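Local structure of HRDC domain-containing protein (Bifidobacterium adolescentis ATCC 15703, 3CYM) at residues A[230-235]-A[269-274]; A[257-262]-A[313-318]. The protein is of unknown function but, as a ribonuclease D-like protein, probably binds nucleic acid and may act as a 3'-5' exonuclease. All coordinates share one frame; numbering follows the deposited sequence.

Contact 1 (A[230-235]-A[269-274]); sequences DRQALA and KRKPHN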
# COMPACT_ATOMS: atom_id res chain seq x y z
N ASP A 230 8.36 1.81 -30.30
CA ASP A 230 9.72 1.40 -30.59
C ASP A 230 10.11 0.25 -29.66
O ASP A 230 10.40 0.46 -28.48
CB ASP A 230 10.64 2.62 -30.40
CG ASP A 230 12.08 2.37 -30.85
OD1 ASP A 230 12.43 1.23 -31.22
OD2 ASP A 230 12.86 3.35 -30.82
N ARG A 231 10.10 -0.96 -30.20
CA ARG A 231 10.35 -2.17 -29.42
C ARG A 231 11.81 -2.33 -28.99
O ARG A 231 12.09 -2.97 -27.98
CB ARG A 231 9.84 -3.42 -30.15
CG ARG A 231 8.42 -3.25 -30.70
CD ARG A 231 7.65 -4.56 -30.83
NE ARG A 231 8.36 -5.56 -31.61
CZ ARG A 231 8.59 -6.81 -31.21
NH1 ARG A 231 8.14 -7.23 -30.03
NH2 ARG A 231 9.25 -7.65 -32.00
N GLN A 232 12.74 -1.75 -29.76
CA GLN A 232 14.16 -1.72 -29.36
C GLN A 232 14.38 -0.77 -28.18
O GLN A 232 15.20 -1.04 -27.31
CB GLN A 232 15.08 -1.35 -30.52
CG GLN A 232 16.56 -1.66 -30.24
CD GLN A 232 17.49 -1.39 -31.41
OE1 GLN A 232 18.53 -2.03 -31.53
NE2 GLN A 232 17.12 -0.44 -32.27
N ALA A 233 13.64 0.34 -28.16
CA ALA A 233 13.64 1.25 -27.02
C ALA A 233 13.05 0.56 -25.80
O ALA A 233 13.54 0.72 -24.69
CB ALA A 233 12.85 2.50 -27.34
N LEU A 234 12.01 -0.24 -26.03
CA LEU A 234 11.37 -0.99 -24.97
C LEU A 234 12.29 -2.06 -24.39
O LEU A 234 12.29 -2.27 -23.19
CB LEU A 234 10.04 -1.58 -25.44
CG LEU A 234 8.92 -0.54 -25.64
CD1 LEU A 234 7.69 -1.15 -26.32
CD2 LEU A 234 8.53 0.13 -24.32
N ALA A 235 13.11 -2.67 -25.25
CA ALA A 235 14.17 -3.59 -24.81
C ALA A 235 15.22 -2.89 -23.95
O ALA A 235 15.75 -3.49 -23.02
CB ALA A 235 14.82 -4.24 -26.00
N LYS A 269 15.34 6.40 -26.30
CA LYS A 269 15.12 7.21 -27.49
C LYS A 269 16.40 7.34 -28.31
O LYS A 269 16.42 7.03 -29.50
CB LYS A 269 14.64 8.60 -27.08
CG LYS A 269 13.16 8.73 -26.79
CD LYS A 269 12.93 10.07 -26.12
CE LYS A 269 11.50 10.55 -26.27
NZ LYS A 269 10.57 9.60 -25.61
N ARG A 270 17.47 7.76 -27.65
CA ARG A 270 18.70 8.14 -28.33
C ARG A 270 19.58 6.97 -28.76
O ARG A 270 20.32 7.09 -29.74
CB ARG A 270 19.52 9.09 -27.44
CG ARG A 270 18.95 10.48 -27.32
CD ARG A 270 20.06 11.47 -27.59
NE ARG A 270 20.03 12.62 -26.70
CZ ARG A 270 21.07 13.42 -26.48
NH1 ARG A 270 22.23 13.20 -27.08
NH2 ARG A 270 20.95 14.44 -25.65
N LYS A 271 19.49 5.86 -28.02
CA LYS A 271 20.31 4.66 -28.25
C LYS A 271 21.82 4.92 -28.49
O LYS A 271 22.31 4.76 -29.61
CB LYS A 271 19.73 3.83 -29.41
CG LYS A 271 18.22 3.69 -29.39
CD LYS A 271 17.74 2.80 -30.51
CE LYS A 271 16.28 2.44 -30.35
NZ LYS A 271 15.45 3.66 -30.28
N PRO A 272 22.55 5.33 -27.43
CA PRO A 272 24.00 5.51 -27.56
C PRO A 272 24.72 4.19 -27.87
O PRO A 272 24.54 3.20 -27.17
CB PRO A 272 24.41 6.06 -26.19
CG PRO A 272 23.34 5.58 -25.25
CD PRO A 272 22.09 5.63 -26.06
N HIS A 273 25.52 4.18 -28.93
CA HIS A 273 26.18 2.96 -29.40
C HIS A 273 27.61 2.85 -28.87
O HIS A 273 28.22 1.78 -28.92
CB HIS A 273 26.19 2.90 -30.93
CG HIS A 273 24.83 2.91 -31.54
ND1 HIS A 273 24.26 4.04 -32.09
CD2 HIS A 273 23.91 1.92 -31.69
CE1 HIS A 273 23.06 3.75 -32.55
NE2 HIS A 273 22.82 2.47 -32.31
N ASN A 274 28.13 3.97 -28.39
CA ASN A 274 29.48 4.01 -27.83
C ASN A 274 29.59 4.90 -26.59
O ASN A 274 28.60 5.47 -26.14
CB ASN A 274 30.50 4.41 -28.90
CG ASN A 274 30.18 5.73 -29.57
OD1 ASN A 274 30.15 6.78 -28.93
ND2 ASN A 274 29.98 5.69 -30.88
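The carboxylate of Asp230 receives the ammonium of Lys271 on the syn side of OD2, 24° out of its plane, in a salt bridge with NZ 2.7 Å from OD2. Its other oxygen faces the start of helix 231-250: OD1 takes weak bonds from Ala233 N (3.4 Å) and Gln232 N, making Asp230 the N-cap. With CG anti to the backbone N (chi1 -172°), the carboxylate can meet the ammonium with one oxygen and the helix start with the other. The amide of Gln232 adds a second flat group, its NE2 lying 3.6 Å from Lys271 CE where the two chains cross. Lys271, where the chain leaves helix 261-270 with a positive phi, bends at its last torsion (chi4 57°), which swings NZ off the line of its chain toward Asp230. NZ also donates to Ala268 O, and Leu323 of helix 312-323 packs against both Gln232 and Lys271. Replacing Asp230 with alanine removes the carboxylate, which would probably leave the Lys271 ammonium with Ala268 O but no counter-charge, and the first turn of helix 231-250 without its weak side-chain cap. Carboxylate and carbonyl together probably help to hold the positive charge in this partly buried place.

Contact 2 (A[257-262]-A[313-318]); sequences LLLSDS and SMWKNI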
# COMPACT_ATOMS: atom_id res chain seq x y z
N LEU A 257 16.52 6.67 -7.11
CA LEU A 257 17.67 7.40 -6.60
C LEU A 257 18.94 6.98 -7.35
O LEU A 257 19.90 7.75 -7.44
CB LEU A 257 17.83 7.22 -5.09
CG LEU A 257 16.88 8.05 -4.21
CD1 LEU A 257 16.84 7.52 -2.78
CD2 LEU A 257 17.29 9.51 -4.22
N LEU A 258 18.94 5.76 -7.88
CA LEU A 258 20.08 5.24 -8.63
C LEU A 258 20.08 5.71 -10.08
O LEU A 258 21.13 5.97 -10.66
CB LEU A 258 20.09 3.72 -8.58
CG LEU A 258 20.35 3.10 -7.21
CD1 LEU A 258 20.62 1.62 -7.38
CD2 LEU A 258 21.53 3.80 -6.50
N LEU A 259 18.89 5.79 -10.66
CA LEU A 259 18.71 6.16 -12.05
C LEU A 259 17.27 6.63 -12.22
O LEU A 259 16.32 5.94 -11.82
CB LEU A 259 19.05 4.97 -12.97
CG LEU A 259 19.01 5.14 -14.49
CD1 LEU A 259 20.14 6.04 -14.99
CD2 LEU A 259 19.09 3.78 -15.15
N SER A 260 17.11 7.82 -12.79
CA SER A 260 15.81 8.40 -13.05
C SER A 260 15.10 7.72 -14.22
O SER A 260 15.75 7.11 -15.07
CB SER A 260 15.96 9.89 -13.35
OG SER A 260 16.59 10.06 -14.60
N ASP A 261 13.78 7.86 -14.26
CA ASP A 261 12.97 7.41 -15.38
C ASP A 261 13.21 8.25 -16.64
O ASP A 261 13.19 7.71 -17.74
CB ASP A 261 11.48 7.43 -15.02
CG ASP A 261 11.08 6.30 -14.08
OD1 ASP A 261 11.97 5.53 -13.64
OD2 ASP A 261 9.87 6.16 -13.80
N SER A 262 13.43 9.55 -16.46
CA SER A 262 13.80 10.45 -17.56
C SER A 262 15.04 9.99 -18.28
O SER A 262 15.05 9.99 -19.51
CB SER A 262 14.04 11.88 -17.05
OG SER A 262 12.96 12.35 -16.28
N SER A 313 29.19 3.91 -16.24
CA SER A 313 29.68 2.79 -17.06
C SER A 313 28.82 1.54 -16.93
O SER A 313 28.73 0.76 -17.87
CB SER A 313 31.12 2.44 -16.69
OG SER A 313 32.02 3.48 -17.04
N MET A 314 28.20 1.36 -15.76
CA MET A 314 27.35 0.20 -15.49
C MET A 314 26.06 0.25 -16.31
O MET A 314 25.54 -0.79 -16.71
CB MET A 314 27.00 0.09 -14.00
CG MET A 314 28.20 0.01 -13.06
SD MET A 314 27.71 0.06 -11.33
CE MET A 314 29.29 0.23 -10.52
N TRP A 315 25.54 1.45 -16.54
CA TRP A 315 24.37 1.62 -17.38
C TRP A 315 24.75 1.50 -18.85
O TRP A 315 23.99 0.95 -19.63
CB TRP A 315 23.66 2.94 -17.10
CG TRP A 315 23.39 3.19 -15.64
CD1 TRP A 315 23.89 4.21 -14.89
CD2 TRP A 315 22.57 2.40 -14.76
NE1 TRP A 315 23.43 4.11 -13.60
CE2 TRP A 315 22.62 3.01 -13.49
CE3 TRP A 315 21.80 1.24 -14.92
CZ2 TRP A 315 21.93 2.51 -12.39
CZ3 TRP A 315 21.11 0.74 -13.82
CH2 TRP A 315 21.18 1.37 -12.57
N LYS A 316 25.93 2.00 -19.20
CA LYS A 316 26.48 1.92 -20.56
C LYS A 316 26.56 0.47 -21.06
O LYS A 316 26.13 0.18 -22.17
CB LYS A 316 27.85 2.61 -20.60
CG LYS A 316 28.58 2.55 -21.95
CD LYS A 316 29.68 3.62 -22.04
CE LYS A 316 30.77 3.49 -20.97
NZ LYS A 316 31.70 2.34 -21.24
N ASN A 317 27.09 -0.43 -20.22
CA ASN A 317 27.15 -1.87 -20.49
C ASN A 317 25.78 -2.51 -20.71
O ASN A 317 25.64 -3.43 -21.52
CB ASN A 317 27.83 -2.61 -19.32
CG ASN A 317 29.31 -2.28 -19.17
OD1 ASN A 317 30.00 -1.93 -20.14
ND2 ASN A 317 29.82 -2.42 -17.94
N ILE A 318 24.79 -2.04 -19.97
CA ILE A 318 23.43 -2.56 -20.07
C ILE A 318 22.79 -2.14 -21.40
O ILE A 318 22.13 -2.96 -22.05
CB ILE A 318 22.58 -2.14 -18.83
CG1 ILE A 318 23.11 -2.80 -17.55
CG2 ILE A 318 21.10 -2.45 -19.02
CD1 ILE A 318 23.16 -4.34 -17.58
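Trp315 of helix 312-323 packs against Leu259, which lies in the short link between helices 255-258 and 261-270 of the all-helical HRDC domain. The two side chains, together with Leu258, make a buried apolar contact, and the indole carries the largest share of it. Leu259 approaches from the opposite direction to Trp315 and sets its CD2 methyl over one face of the ring. This is a CH-pi contact, with CD2 3.7 Å from the centroid of the six-membered ring and only 10° off its normal. The other branch, CD1, reaches the five-membered ring, 4.1 Å from NE1, so the forked end of the leucine spans both rings of the indole. Leu259 has an extended backbone here, and its CG stands anti to the backbone N (chi1 -176°), which carries both methyls out toward the tryptophan.

Leu258 contributes less: its CB comes within 4.4 Å of Trp315 CZ2. Further cover for the indole comes from Leu240 and Arg244 of helix 231-250 and from Ile310, so the indole brings helix 312-323 against helix 231-250, the 257-262 segment and a loop. Arg244 also fixes the link itself, its NH2 binding both Leu259 O and Asp261 OD1, while Ser260 N-caps helix 261-270. A backbone atom touches the indole as well: Leu258 O approaches obliquely, 4.0 Å from Trp315 CZ2, the same ring carbon that Leu259 CB meets at 3.8 Å.

How the contacts relate
Contacts 1 and 2 sit at the two ends of helix 261-270: residues 257-262 lead into it and residues 269-274 run out of it. Their centres are 13 Å apart and their nearest atoms about 5 Å, so they do not touch. Helix 312-323 ties them together, giving Trp315 to contact 2 and Leu323 to the flank of contact 1, while helix 231-250 starts in contact 1 and touches the indole of contact 2 through Leu240 and Arg244. Contact 1 is a partly buried charged contact, contact 2 a buried apolar one. The sodium site of Asp44, Glu46 and Asp172 belongs to the exonuclease part of the chain, and neither contact contributes a ligand to it.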